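Local coordinates for lipoprotein (Colwellia psychrerythraea, PDB 3O0Y), which is a putative lipoprotein of unknown function, possibly related to the metallopeptidases of the MA clan, at residues 320-329 with 337-346; 429-437 with 486-497. All blocks are in the same frame, centred on the assembly; numbering follows the deposited sequence.

Contact 1: 320-329 with 337-346; sequences MNEILLAQGY and RMVALNEEPR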
# COMPACT_ATOMS: atom_id res chain seq x y z
N MET A 320 -6.35 -18.71 19.65
CA MET A 320 -7.75 -18.60 19.22
C MET A 320 -8.56 -19.82 19.67
O MET A 320 -9.67 -19.67 20.11
CB MET A 320 -7.81 -18.48 17.68
CG MET A 320 -7.28 -17.16 17.15
SD MET A 320 -7.19 -17.05 15.28
CE MET A 320 -8.99 -16.79 14.98
N ASN A 321 -8.01 -21.04 19.54
CA ASN A 321 -8.72 -22.24 20.07
C ASN A 321 -9.13 -22.10 21.52
O ASN A 321 -10.26 -22.46 21.93
CB ASN A 321 -7.90 -23.49 19.79
CG ASN A 321 -8.55 -24.74 20.32
OD1 ASN A 321 -9.60 -25.17 19.83
ND2 ASN A 321 -7.86 -25.41 21.27
N GLU A 322 -8.25 -21.58 22.37
CA GLU A 322 -8.58 -21.43 23.77
C GLU A 322 -9.75 -20.47 24.04
O GLU A 322 -10.64 -20.72 24.86
CB GLU A 322 -7.41 -20.92 24.59
CG GLU A 322 -6.25 -21.85 24.66
CD GLU A 322 -6.49 -23.18 25.29
OE1 GLU A 322 -7.44 -23.35 26.07
OE2 GLU A 322 -5.64 -24.06 25.04
N ILE A 323 -9.73 -19.36 23.33
CA ILE A 323 -10.79 -18.39 23.47
C ILE A 323 -12.10 -18.98 22.97
O ILE A 323 -13.14 -18.79 23.59
CB ILE A 323 -10.38 -17.08 22.78
CG1 ILE A 323 -9.12 -16.49 23.41
CG2 ILE A 323 -11.54 -16.08 22.64
CD1 ILE A 323 -8.47 -15.42 22.55
N LEU A 324 -12.06 -19.64 21.79
CA LEU A 324 -13.21 -20.31 21.25
C LEU A 324 -13.84 -21.32 22.20
O LEU A 324 -15.06 -21.32 22.40
CB LEU A 324 -12.93 -20.94 19.86
CG LEU A 324 -12.84 -19.94 18.71
CD1 LEU A 324 -11.98 -20.51 17.60
CD2 LEU A 324 -14.27 -19.49 18.22
N LEU A 325 -13.02 -22.19 22.77
CA LEU A 325 -13.49 -23.18 23.68
C LEU A 325 -14.23 -22.52 24.84
O LEU A 325 -15.32 -22.99 25.23
CB LEU A 325 -12.30 -23.96 24.31
CG LEU A 325 -11.68 -24.96 23.35
CD1 LEU A 325 -10.46 -25.60 24.01
CD2 LEU A 325 -12.60 -26.03 22.95
N ALA A 326 -13.68 -21.40 25.35
CA ALA A 326 -14.25 -20.74 26.47
C ALA A 326 -15.64 -20.13 26.15
O ALA A 326 -16.45 -19.87 27.06
CB ALA A 326 -13.30 -19.65 27.03
N GLN A 327 -15.88 -19.84 24.90
CA GLN A 327 -17.19 -19.37 24.42
C GLN A 327 -18.13 -20.49 24.06
O GLN A 327 -19.29 -20.22 23.67
CB GLN A 327 -17.04 -18.44 23.20
CG GLN A 327 -16.31 -17.14 23.49
CD GLN A 327 -16.93 -16.42 24.64
OE1 GLN A 327 -18.13 -16.16 24.63
NE2 GLN A 327 -16.11 -15.99 25.54
N GLY A 328 -17.66 -21.75 24.12
CA GLY A 328 -18.51 -22.89 23.84
C GLY A 328 -18.41 -23.44 22.41
O GLY A 328 -19.26 -24.24 21.99
N TYR A 329 -17.41 -22.98 21.68
CA TYR A 329 -17.17 -23.37 20.29
C TYR A 329 -16.03 -24.36 20.27
O TYR A 329 -14.88 -23.96 20.30
CB TYR A 329 -16.88 -22.15 19.43
CG TYR A 329 -18.11 -21.34 19.15
CD1 TYR A 329 -18.76 -21.44 17.92
CD2 TYR A 329 -18.67 -20.51 20.13
CE1 TYR A 329 -19.95 -20.72 17.68
CE2 TYR A 329 -19.86 -19.83 19.90
CZ TYR A 329 -20.46 -19.89 18.69
OH TYR A 329 -21.68 -19.22 18.45
N ARG A 337 -14.64 -22.83 12.80
CA ARG A 337 -15.39 -22.13 13.84
C ARG A 337 -15.62 -20.65 13.47
O ARG A 337 -16.72 -20.09 13.68
CB ARG A 337 -14.74 -22.32 15.22
CG ARG A 337 -15.14 -23.67 15.83
CD ARG A 337 -14.44 -24.01 17.09
NE ARG A 337 -13.06 -24.41 16.80
CZ ARG A 337 -12.08 -24.57 17.71
NH1 ARG A 337 -12.29 -24.35 18.99
NH2 ARG A 337 -10.84 -24.97 17.32
N MET A 338 -14.60 -20.01 12.90
CA MET A 338 -14.76 -18.64 12.47
C MET A 338 -15.77 -18.49 11.32
O MET A 338 -16.56 -17.53 11.28
CB MET A 338 -13.41 -18.04 12.10
CG MET A 338 -12.40 -17.95 13.28
SD MET A 338 -12.93 -17.05 14.75
CE MET A 338 -13.24 -15.41 14.02
N VAL A 339 -15.77 -19.46 10.41
CA VAL A 339 -16.83 -19.50 9.37
C VAL A 339 -18.22 -19.61 9.95
O VAL A 339 -19.12 -18.90 9.53
CB VAL A 339 -16.55 -20.66 8.41
CG1 VAL A 339 -17.77 -20.90 7.56
CG2 VAL A 339 -15.28 -20.37 7.59
N ALA A 340 -18.39 -20.46 10.96
CA ALA A 340 -19.65 -20.64 11.64
C ALA A 340 -20.09 -19.33 12.32
O ALA A 340 -21.24 -18.93 12.20
CB ALA A 340 -19.56 -21.77 12.76
N LEU A 341 -19.16 -18.63 12.96
CA LEU A 341 -19.53 -17.41 13.62
C LEU A 341 -19.99 -16.40 12.57
O LEU A 341 -20.85 -15.61 12.84
CB LEU A 341 -18.37 -16.83 14.42
CG LEU A 341 -17.98 -17.59 15.71
CD1 LEU A 341 -16.59 -17.14 16.23
CD2 LEU A 341 -19.04 -17.50 16.79
N ASN A 342 -19.34 -16.35 11.41
CA ASN A 342 -19.68 -15.36 10.40
C ASN A 342 -21.12 -15.58 9.88
O ASN A 342 -21.69 -14.67 9.29
CB ASN A 342 -18.67 -15.50 9.30
CG ASN A 342 -18.40 -14.23 8.48
OD1 ASN A 342 -19.31 -13.44 8.17
ND2 ASN A 342 -17.17 -14.16 7.98
N GLU A 343 -21.76 -16.72 10.18
CA GLU A 343 -23.13 -16.98 9.77
C GLU A 343 -24.15 -16.53 10.78
O GLU A 343 -25.35 -16.43 10.44
CB GLU A 343 -23.35 -18.45 9.47
CG GLU A 343 -22.27 -19.08 8.61
CD GLU A 343 -22.49 -18.98 7.15
OE1 GLU A 343 -23.39 -18.16 6.77
OE2 GLU A 343 -21.76 -19.73 6.40
N GLU A 344 -23.73 -16.14 11.99
CA GLU A 344 -24.71 -15.86 12.99
C GLU A 344 -25.26 -14.46 12.94
O GLU A 344 -24.51 -13.51 12.70
CB GLU A 344 -24.12 -16.09 14.40
CG GLU A 344 -23.66 -17.55 14.60
CD GLU A 344 -23.01 -17.82 15.96
OE1 GLU A 344 -22.89 -16.86 16.78
OE2 GLU A 344 -22.59 -19.02 16.16
N PRO A 345 -26.58 -14.31 13.15
CA PRO A 345 -27.12 -13.01 12.96
C PRO A 345 -26.57 -11.90 13.87
O PRO A 345 -26.58 -10.73 13.48
CB PRO A 345 -28.64 -13.19 13.20
CG PRO A 345 -28.82 -14.51 13.71
CD PRO A 345 -27.62 -15.32 13.42
N ARG A 346 -26.13 -12.23 15.09
CA ARG A 346 -25.60 -11.24 15.95
C ARG A 346 -24.34 -10.58 15.37
O ARG A 346 -23.96 -9.56 15.87
CB ARG A 346 -25.26 -11.84 17.33
CG ARG A 346 -24.23 -12.90 17.28
CD ARG A 346 -24.05 -13.56 18.67
NE ARG A 346 -23.27 -14.78 18.59
CZ ARG A 346 -22.60 -15.33 19.61
NH1 ARG A 346 -22.58 -14.78 20.85
NH2 ARG A 346 -21.96 -16.44 19.38

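Contact 2: 429-437 with 486-497; sequences KFGLKTLTY and MYENDPFGDLGR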
# COMPACT_ATOMS: atom_id res chain seq x y z
N LYS A 429 -19.32 -8.30 12.21
CA LYS A 429 -19.09 -7.33 13.23
C LYS A 429 -17.81 -7.52 14.03
O LYS A 429 -17.23 -6.52 14.51
CB LYS A 429 -20.24 -7.23 14.19
CG LYS A 429 -21.58 -6.80 13.48
CD LYS A 429 -22.64 -6.47 14.51
CE LYS A 429 -23.98 -6.10 13.85
NZ LYS A 429 -24.99 -5.64 14.86
N PHE A 430 -17.45 -8.77 14.24
CA PHE A 430 -16.26 -9.13 15.07
C PHE A 430 -14.92 -8.81 14.41
O PHE A 430 -13.88 -8.96 15.02
CB PHE A 430 -16.31 -10.59 15.50
CG PHE A 430 -16.42 -11.59 14.38
CD1 PHE A 430 -15.35 -11.87 13.57
CD2 PHE A 430 -17.60 -12.31 14.20
CE1 PHE A 430 -15.42 -12.81 12.59
CE2 PHE A 430 -17.70 -13.28 13.18
CZ PHE A 430 -16.64 -13.55 12.39
N GLY A 431 -14.94 -8.42 13.13
CA GLY A 431 -13.71 -8.04 12.44
C GLY A 431 -13.47 -6.56 12.23
O GLY A 431 -12.39 -6.14 11.78
N LEU A 432 -14.46 -5.75 12.57
CA LEU A 432 -14.39 -4.34 12.26
C LEU A 432 -13.49 -3.51 13.17
O LEU A 432 -12.90 -2.54 12.69
CB LEU A 432 -15.79 -3.77 12.20
CG LEU A 432 -15.98 -2.35 11.71
CD1 LEU A 432 -15.45 -2.18 10.27
CD2 LEU A 432 -17.56 -1.96 11.75
N LYS A 433 -13.42 -3.81 14.46
CA LYS A 433 -12.53 -3.05 15.33
C LYS A 433 -11.10 -3.20 14.84
O LYS A 433 -10.41 -2.19 14.60
CB LYS A 433 -12.64 -3.53 16.80
CG LYS A 433 -13.74 -2.92 17.59
CD LYS A 433 -13.64 -3.44 19.07
CE LYS A 433 -14.69 -2.92 19.96
NZ LYS A 433 -14.70 -3.56 21.31
N THR A 434 -10.64 -4.45 14.59
CA THR A 434 -9.23 -4.60 14.26
C THR A 434 -8.89 -3.90 12.95
O THR A 434 -7.82 -3.28 12.81
CB THR A 434 -8.76 -6.06 14.32
OG1 THR A 434 -7.34 -6.05 14.56
CG2 THR A 434 -9.18 -6.86 13.05
N LEU A 435 -9.81 -3.97 11.99
CA LEU A 435 -9.61 -3.28 10.69
C LEU A 435 -9.50 -1.79 10.92
O LEU A 435 -8.66 -1.10 10.32
CB LEU A 435 -10.71 -3.61 9.74
CG LEU A 435 -10.62 -2.96 8.37
CD1 LEU A 435 -9.33 -3.54 7.67
CD2 LEU A 435 -11.89 -3.24 7.57
N THR A 436 -10.34 -1.29 11.81
CA THR A 436 -10.42 0.13 12.06
C THR A 436 -9.16 0.65 12.80
O THR A 436 -8.64 1.78 12.50
CB THR A 436 -11.70 0.47 12.81
OG1 THR A 436 -12.84 0.13 12.00
CG2 THR A 436 -11.72 1.91 13.27
N TYR A 437 -8.62 -0.17 13.70
CA TYR A 437 -7.36 0.17 14.32
C TYR A 437 -6.21 0.12 13.38
O TYR A 437 -5.29 0.97 13.44
CB TYR A 437 -7.13 -0.67 15.58
CG TYR A 437 -8.25 -0.64 16.60
CD1 TYR A 437 -9.01 0.50 16.86
CD2 TYR A 437 -8.60 -1.79 17.30
CE1 TYR A 437 -10.02 0.49 17.74
CE2 TYR A 437 -9.57 -1.77 18.22
CZ TYR A 437 -10.31 -0.66 18.44
OH TYR A 437 -11.40 -0.68 19.33
N MET A 486 -9.14 -2.24 24.35
CA MET A 486 -10.22 -2.01 23.41
C MET A 486 -11.15 -3.24 23.23
O MET A 486 -12.21 -3.10 22.61
CB MET A 486 -9.67 -1.56 22.07
CG MET A 486 -9.06 -0.18 22.12
SD MET A 486 -10.24 1.19 22.70
CE MET A 486 -9.40 1.34 24.07
N TYR A 487 -10.73 -4.44 23.68
CA TYR A 487 -11.56 -5.61 23.63
C TYR A 487 -12.09 -6.06 24.99
O TYR A 487 -12.54 -7.20 25.14
CB TYR A 487 -10.81 -6.74 22.89
CG TYR A 487 -10.45 -6.34 21.47
CD1 TYR A 487 -11.38 -6.46 20.45
CD2 TYR A 487 -9.21 -5.84 21.17
CE1 TYR A 487 -11.08 -6.10 19.20
CE2 TYR A 487 -8.90 -5.44 19.90
CZ TYR A 487 -9.84 -5.62 18.90
OH TYR A 487 -9.53 -5.24 17.61
N GLU A 488 -12.09 -5.16 25.94
CA GLU A 488 -12.76 -5.43 27.21
C GLU A 488 -14.21 -5.87 26.93
O GLU A 488 -14.95 -5.20 26.20
CB GLU A 488 -12.68 -4.16 28.09
CG GLU A 488 -13.45 -4.34 29.40
CD GLU A 488 -13.64 -3.01 30.24
OE1 GLU A 488 -14.04 -3.15 31.42
OE2 GLU A 488 -13.45 -1.87 29.72
N ASN A 489 -14.64 -6.98 27.52
CA ASN A 489 -16.02 -7.43 27.37
C ASN A 489 -16.32 -7.70 25.88
O ASN A 489 -17.44 -7.54 25.43
CB ASN A 489 -17.02 -6.47 28.00
CG ASN A 489 -16.74 -6.28 29.51
OD1 ASN A 489 -16.18 -7.17 30.14
ND2 ASN A 489 -16.99 -5.08 30.04
N ASP A 490 -15.29 -8.10 25.12
CA ASP A 490 -15.45 -8.31 23.69
C ASP A 490 -14.64 -9.46 23.13
O ASP A 490 -13.73 -9.28 22.31
CB ASP A 490 -15.22 -7.01 22.91
CG ASP A 490 -15.59 -7.10 21.41
OD1 ASP A 490 -16.26 -8.06 20.95
OD2 ASP A 490 -15.19 -6.17 20.67
N PRO A 491 -14.96 -10.69 23.58
CA PRO A 491 -14.17 -11.85 23.15
C PRO A 491 -14.25 -12.15 21.67
O PRO A 491 -13.24 -12.57 21.07
CB PRO A 491 -14.78 -13.03 23.95
CG PRO A 491 -16.14 -12.54 24.38
CD PRO A 491 -15.97 -11.06 24.61
N PHE A 492 -15.37 -11.87 21.05
CA PHE A 492 -15.45 -12.13 19.60
C PHE A 492 -14.68 -11.12 18.79
O PHE A 492 -14.03 -11.50 17.81
CB PHE A 492 -16.89 -12.31 19.15
CG PHE A 492 -17.55 -13.51 19.80
CD1 PHE A 492 -17.27 -14.76 19.40
CD2 PHE A 492 -18.42 -13.35 20.86
CE1 PHE A 492 -17.87 -15.88 19.97
CE2 PHE A 492 -19.01 -14.46 21.48
CZ PHE A 492 -18.71 -15.73 21.03
N GLY A 493 -14.70 -9.84 19.19
CA GLY A 493 -13.80 -8.86 18.54
C GLY A 493 -12.35 -9.23 18.68
O GLY A 493 -11.55 -9.03 17.78
N ASP A 494 -11.98 -9.77 19.85
CA ASP A 494 -10.63 -10.24 20.06
C ASP A 494 -10.28 -11.36 19.12
O ASP A 494 -9.23 -11.38 18.52
CB ASP A 494 -10.47 -10.69 21.53
CG ASP A 494 -9.03 -10.89 21.94
OD1 ASP A 494 -8.12 -10.23 21.39
OD2 ASP A 494 -8.81 -11.71 22.91
N LEU A 495 -11.19 -12.28 18.93
CA LEU A 495 -10.99 -13.28 17.88
C LEU A 495 -10.85 -12.74 16.50
O LEU A 495 -10.03 -13.27 15.71
CB LEU A 495 -12.13 -14.32 17.92
CG LEU A 495 -12.18 -15.33 19.07
CD1 LEU A 495 -13.53 -16.08 19.16
CD2 LEU A 495 -11.00 -16.37 18.90
N GLY A 496 -11.56 -11.66 16.20
CA GLY A 496 -11.36 -10.98 14.93
C GLY A 496 -9.94 -10.38 14.79
O GLY A 496 -9.32 -10.48 13.71
N ARG A 497 -9.42 -9.78 15.86
CA ARG A 497 -8.07 -9.32 15.88
C ARG A 497 -7.09 -10.44 15.66
O ARG A 497 -6.20 -10.31 14.80
CB ARG A 497 -7.71 -8.65 17.19
CG ARG A 497 -6.27 -8.31 17.37
CD ARG A 497 -6.07 -7.78 18.82
NE ARG A 497 -6.17 -8.83 19.81
CZ ARG A 497 -5.15 -9.53 20.34
NH1 ARG A 497 -3.94 -9.36 19.95
NH2 ARG A 497 -5.34 -10.32 21.39
O HOH W 1 -11.93 -6.92 15.66
O HOH W 2 -15.00 -3.35 24.38
O HOH W 3 -6.98 -4.81 16.96

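Contact 1: 320-329 with 337-346
Arg337 and Asn321 meet end-on: NH1 (2.9 Å) and NH2 (2.8 Å) of the arginine both donate to Asn321 OD1. NH1 also donates to the backbone O of Tyr329 (2.9 Å, N-H...O angle 162°). A bend at chi3 (-74°) turns the guanidinium toward both oxygens. The amide plane stands 74° from the guanidinium plane, in which both oxygens lie. NE bonds to Thr333 O, so the group's rotation is fixed. A leucine in place of Arg337 would probably leave Asn321 OD1 and Tyr329 O without these donors.

A second polar group closes the other end. Tyr329 OH donates to Glu344 OE2 in a very short bond of 2.5 Å, in the ring plane. Within 337-346, Arg346 holds the other oxygen, Glu344 OE1, in a salt bridge, side-on with NE and NH2.

Apolar contacts add to this. Leu341 CD2 lies over one face of the Tyr329 ring, 3.4 Å from CZ. Leu324 CD1 sits over one face of the Arg337 guanidinium, toward its rim, and Met320 CE meets Met338 SD.

A Schellman motif at Gly328 ends helix 302-326. The contact joins it to helix 334-342, and Met320 and Leu324 also pack on helix 491-515.

Contact 2: 429-437 with 486-497
Lys433 and Tyr487 lie side by side and run in opposite directions. The lysine chain is extended beyond CG (chi2 -176°, chi3 -180°), which carries it along the tyrosine, its CD 3.7 Å from Tyr487 CE1. Its NZ ends between two acceptors. It forms a salt bridge with Asp490 OD2 (2.7 Å), met on the anti side, 22° out of the carboxylate plane, and donates to Met486 O (2.8 Å), nearly along the C=O bond.

The same carboxylate has a second task. Asp490 is the N-cap of helix 491-515, and its OD1 accepts from Gly493 N, which comes from above the carboxylate plane. The lysine charge would probably stabilise the ionised acid.

Tyr437 and Tyr487 also run antiparallel, alongside each other. Tyr487 OH reaches the edge of the Tyr437 ring, near its plane, 3.5 Å from CE2. Met486 crosses the Tyr437 side chain at a slant, its CB 3.4 Å from Tyr437 OH. Thr434 and Arg497 meet nearly perpendicular, Thr434 OG1 3.7 Å from Arg497 CB. One water links Tyr487 OH with Thr434 OG1, which also bonds to Glu478.

At Phe430 the backbones come close. Its O receives CA-H...O contacts from Gly493 and Gly496, the latter at 3.2 Å. A side chain on Gly496 would run into this oxygen. A second water joins Phe430 O, Thr434 N and Gly493 O.

The contact sets the start of helix 432-439 against the start of helix 491-515. Helix 467-483 packs on Tyr437, Tyr487 and Arg497. Helix 353-373 touches Leu432, Lys433 and Thr436.

Overall arrangement
The two contacts lie side by side in one helical region, their centres about 13 Å apart and on the same side of the chain's centre. Contact 1 is the more peripheral, about 31 Å from that centre against about 23 Å for contact 2. Helix 491-515 joins them: Leu324 CD2 meets Leu495 CD1 at 3.6 Å. Arg346 makes a cation-pi contact with Phe492, its NH1 3.6 Å from CE2. Phe347 adds a further tie, touching Leu341 of contact 1 and both Phe430 and Phe492 of contact 2. One Tris lies by Tyr329 (a weak bond to OH), another by Arg497, and a glycerol by Asp490; all three probably come from the crystallisation liquor.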